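Local atomic coordinates of 16S rRNA (guanine(1405)-N(7))-methyltransferase (Klebsiella pneumoniae, PDB entry 6PI9), a protein that probably methylates the N7 position of guanine 1405 in 16S rRNA, using S-adenosyl-L-methionine, and so confers resistance to aminoglycosides. Residues 21-26 with 142-147. Sequence-based numbering, arbitrary orientation. Where two conformers were deposited one is given.
Sequences DVCPET and IHLGCV. With SAH (S-adenosyl-L-homocysteine), chain B.
Val-22 and His-143 pair as a single beta bridge, with one backbone bond on each side of it. Leu-144 N donates to Asp-21 O at 2.6 Å, and Cys-23 N donates to Ile-142 O at 2.8 Å. The bridge ties the N-terminal helical part of the chain to the Rossmann-like methyltransferase fold, at the turn between strand 137-141 and helix 144-157. Both segments lead into helices, with Cys-23 and His-143 as N-caps.

Ile-142 links this bridge to the bound S-adenosyl-L-homocysteine. Its CB lies 4.4 Å from Cys-23 CB. CG1 sits between the backbone N and the carbonyl carbon (chi1 49°), which brings it to 3.6 Å from SAH O2' and also close to C4 of the adenine. CG2 meets Thr-26 OG1 at 3.5 Å and approaches adenine N1. The tip, CD1, touches both Thr-26 CG2 and adenine C5, 3.9 Å from each. Thus one branched side chain separates helix 24-34 from the adenosine. Thr-26 OG1 meets the CG2 methyl by packing; its hydrogen bond goes to Asp-167 OD2, in the cofactor site.

Asp-21 OD1 forms a salt bridge with Arg-148, further along helix 144-157, while its CB rests obliquely against the His-143 ring. On the other side of the bridge, Leu-144 CD2 packs against Cys-23 SG at 3.4 Å. At the helix start, His-143 ND1 accepts a weak capping bond from Gly-145 N, which lies in the ring plane.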
ATOM      1  N   ASP A  21      13.742  -7.980   9.479  1.00 49.01           N
ATOM      2  CA  ASP A  21      14.344  -6.668   9.663  1.00 53.80           C
ATOM      3  C   ASP A  21      13.406  -5.671  10.366  1.00 49.74           C
ATOM      4  O   ASP A  21      13.760  -4.496  10.495  1.00 51.19           O
ATOM      5  CB  ASP A  21      14.806  -6.122   8.294  1.00 62.56           C
ATOM      6  CG  ASP A  21      16.085  -6.844   7.767  1.00 72.54           C
ATOM      7  OD1 ASP A  21      16.993  -7.136   8.576  1.00 73.42           O
ATOM      8  OD2 ASP A  21      16.189  -7.122   6.543  1.00 77.91           O
ATOM      9  N   VAL A  22      12.245  -6.111  10.849  1.00 43.14           N
ATOM     10  CA  VAL A  22      11.401  -5.276  11.703  1.00 43.33           C
ATOM     11  C   VAL A  22      11.837  -5.399  13.159  1.00 44.28           C
ATOM     12  O   VAL A  22      12.196  -6.487  13.623  1.00 35.61           O
ATOM     13  CB  VAL A  22       9.922  -5.669  11.551  1.00 43.74           C
ATOM     14  CG1 VAL A  22       9.060  -4.788  12.471  1.00 43.30           C
ATOM     15  CG2 VAL A  22       9.477  -5.520  10.072  1.00 48.79           C
ATOM     16  N   CYS A  23      11.835  -4.274  13.878  1.00 38.73           N
ATOM     17  CA  CYS A  23      12.105  -4.257  15.309  0.50 40.41           C
ATOM     18  C   CYS A  23      11.304  -5.343  16.026  1.00 37.96           C
ATOM     19  O   CYS A  23      10.072  -5.330  15.968  1.00 36.02           O
ATOM     20  CB  CYS A  23      11.735  -2.893  15.877  0.50 41.97           C
ATOM     21  SG  CYS A  23      13.024  -1.720  15.634  0.50 39.92           S
ATOM     22  N   PRO A  24      11.962  -6.307  16.711  1.00 34.72           N
ATOM     23  CA  PRO A  24      11.175  -7.392  17.351  1.00 33.49           C
ATOM     24  C   PRO A  24      10.156  -6.899  18.361  1.00 37.43           C
ATOM     25  O   PRO A  24       9.067  -7.489  18.483  1.00 35.12           O
ATOM     26  CB  PRO A  24      12.232  -8.264  18.061  1.00 36.83           C
ATOM     27  CG  PRO A  24      13.547  -7.990  17.352  1.00 41.32           C
ATOM     28  CD  PRO A  24      13.412  -6.529  16.777  1.00 32.25           C
ATOM     29  N   GLU A  25      10.508  -5.875  19.157  1.00 36.60           N
ATOM     30  CA  GLU A  25       9.541  -5.336  20.110  1.00 40.86           C
ATOM     31  C   GLU A  25       8.292  -4.816  19.412  1.00 36.94           C
ATOM     32  O   GLU A  25       7.198  -4.902  19.973  1.00 36.20           O
ATOM     33  CB  GLU A  25      10.169  -4.221  20.977  1.00 48.69           C
ATOM     34  CG  GLU A  25       9.367  -3.949  22.271  1.00 66.07           C
ATOM     35  CD  GLU A  25       8.911  -5.245  23.039  1.00 85.05           C
ATOM     36  OE1 GLU A  25       9.781  -6.118  23.391  1.00 88.60           O
ATOM     37  OE2 GLU A  25       7.645  -5.388  23.256  1.00 92.46           O
ATOM     38  N   THR A  26       8.419  -4.292  18.192  1.00 33.47           N
ATOM     39  CA  THR A  26       7.242  -3.857  17.441  1.00 34.72           C
ATOM     40  C   THR A  26       6.380  -5.033  16.994  1.00 36.76           C
ATOM     41  O   THR A  26       5.138  -5.005  17.128  1.00 35.26           O
ATOM     42  CB  THR A  26       7.713  -3.028  16.247  1.00 36.45           C
ATOM     43  OG1 THR A  26       8.395  -1.885  16.800  1.00 35.05           O
ATOM     44  CG2 THR A  26       6.544  -2.592  15.366  1.00 31.86           C
ATOM     45  N   ILE A 142      11.231   1.704  12.466  1.00 30.99           N
ATOM     46  CA  ILE A 142      11.151   0.344  13.004  1.00 33.36           C
ATOM     47  C   ILE A 142      11.766  -0.671  12.064  1.00 35.69           C
ATOM     48  O   ILE A 142      11.935  -1.848  12.435  1.00 41.81           O
ATOM     49  CB  ILE A 142       9.697  -0.071  13.221  1.00 35.30           C
ATOM     50  CG1 ILE A 142       8.875   0.226  11.988  1.00 35.50           C
ATOM     51  CG2 ILE A 142       9.155   0.549  14.468  1.00 37.33           C
ATOM     52  CD1 ILE A 142       7.476  -0.502  12.156  1.00 35.03           C
ATOM     53  N   HIS A 143      12.021  -0.265  10.823  1.00 37.08           N
ATOM     54  CA  HIS A 143      12.614  -1.088   9.779  1.00 39.17           C
ATOM     55  C   HIS A 143      14.123  -1.019   9.902  1.00 37.91           C
ATOM     56  O   HIS A 143      14.760  -0.061   9.462  1.00 37.04           O
ATOM     57  CB  HIS A 143      12.150  -0.602   8.403  1.00 47.12           C
ATOM     58  CG  HIS A 143      12.316  -1.649   7.352  1.00 48.04           C
ATOM     59  ND1 HIS A 143      13.488  -2.359   7.200  1.00 53.05           N
ATOM     60  CD2 HIS A 143      11.455  -2.140   6.434  1.00 50.90           C
ATOM     61  CE1 HIS A 143      13.346  -3.250   6.232  1.00 55.13           C
ATOM     62  NE2 HIS A 143      12.123  -3.129   5.739  1.00 55.54           N
ATOM     63  N   LEU A 144      14.706  -2.031  10.542  1.00 38.79           N
ATOM     64  CA  LEU A 144      16.148  -2.059  10.728  1.00 39.99           C
ATOM     65  C   LEU A 144      16.901  -2.253   9.422  1.00 42.14           C
ATOM     66  O   LEU A 144      18.106  -1.988   9.364  1.00 42.32           O
ATOM     67  CB  LEU A 144      16.504  -3.188  11.700  1.00 41.98           C
ATOM     68  CG  LEU A 144      15.677  -3.186  12.983  1.00 41.77           C
ATOM     69  CD1 LEU A 144      16.162  -4.299  13.861  1.00 47.83           C
ATOM     70  CD2 LEU A 144      15.862  -1.860  13.694  1.00 42.87           C
ATOM     71  N   GLY A 145      16.238  -2.702   8.361  1.00 48.25           N
ATOM     72  CA  GLY A 145      16.919  -2.719   7.075  1.00 52.55           C
ATOM     73  C   GLY A 145      17.169  -1.307   6.573  1.00 51.57           C
ATOM     74  O   GLY A 145      18.267  -0.978   6.113  1.00 53.21           O
ATOM     75  N   CYS A 146      16.148  -0.450   6.659  1.00 50.12           N
ATOM     76  CA  CYS A 146      16.323   0.967   6.349  1.00 49.80           C
ATOM     77  C   CYS A 146      17.432   1.583   7.201  1.00 49.53           C
ATOM     78  O   CYS A 146      18.343   2.251   6.686  1.00 49.31           O
ATOM     79  CB  CYS A 146      15.016   1.685   6.576  1.00 48.84           C
ATOM     80  SG  CYS A 146      13.860   1.283   5.235  1.00 50.94           S
ATOM     81  N   VAL A 147      17.349   1.375   8.512  1.00 45.60           N
ATOM     82  CA  VAL A 147      18.340   1.934   9.423  1.00 46.02           C
ATOM     83  C   VAL A 147      19.729   1.521   8.984  1.00 44.95           C
ATOM     84  O   VAL A 147      20.659   2.336   8.931  1.00 46.75           O
ATOM     85  CB  VAL A 147      18.038   1.484  10.866  1.00 42.69           C
ATOM     86  CG1 VAL A 147      19.208   1.832  11.784  1.00 45.00           C
ATOM     87  CG2 VAL A 147      16.795   2.137  11.344  1.00 40.54           C
TER
HETATM   88  N   SAH B 301       9.156   9.222   5.751  1.00 31.10           N
HETATM   89  CA  SAH B 301       9.657   8.300   4.707  1.00 37.56           C
HETATM   90  CB  SAH B 301       8.948   6.959   4.788  1.00 32.30           C
HETATM   91  CG  SAH B 301       7.392   6.973   4.770  1.00 33.14           C
HETATM   92  SD  SAH B 301       6.719   5.258   4.582  1.00 39.99           S
HETATM   93  C   SAH B 301       9.461   8.904   3.303  1.00 42.37           C
HETATM   94  O   SAH B 301       8.556   9.754   3.174  1.00 39.26           O
HETATM   95  OXT SAH B 301      10.139   8.533   2.324  1.00 39.30           O
HETATM   96  C5' SAH B 301       6.191   4.988   6.329  1.00 39.29           C
HETATM   97  C4' SAH B 301       7.358   4.564   7.270  1.00 38.86           C
HETATM   98  O4' SAH B 301       6.904   4.582   8.641  1.00 37.65           O
HETATM   99  C3' SAH B 301       8.019   3.176   7.032  1.00 40.94           C
HETATM  100  O3' SAH B 301       9.440   3.322   6.830  1.00 41.88           O
HETATM  101  C2' SAH B 301       7.761   2.387   8.314  1.00 38.14           C
HETATM  102  O2' SAH B 301       8.902   1.583   8.623  1.00 39.56           O
HETATM  103  C1' SAH B 301       7.621   3.537   9.322  1.00 34.99           C
HETATM  104  N9  SAH B 301       6.791   3.230  10.471  1.00 32.75           N
HETATM  105  C8  SAH B 301       5.510   2.741  10.460  1.00 35.06           C
HETATM  106  N7  SAH B 301       5.061   2.721  11.751  1.00 34.29           N
HETATM  107  C5  SAH B 301       6.086   3.138  12.561  1.00 32.95           C
HETATM  108  C6  SAH B 301       6.233   3.268  13.923  1.00 34.53           C
HETATM  109  N6  SAH B 301       5.298   2.906  14.777  1.00 31.44           N
HETATM  110  N1  SAH B 301       7.410   3.816  14.404  1.00 30.01           N
HETATM  111  C2  SAH B 301       8.436   4.127  13.576  1.00 30.24           C
HETATM  112  N3  SAH B 301       8.323   3.991  12.218  1.00 33.28           N
HETATM  113  C4  SAH B 301       7.139   3.497  11.756  1.00 30.83           C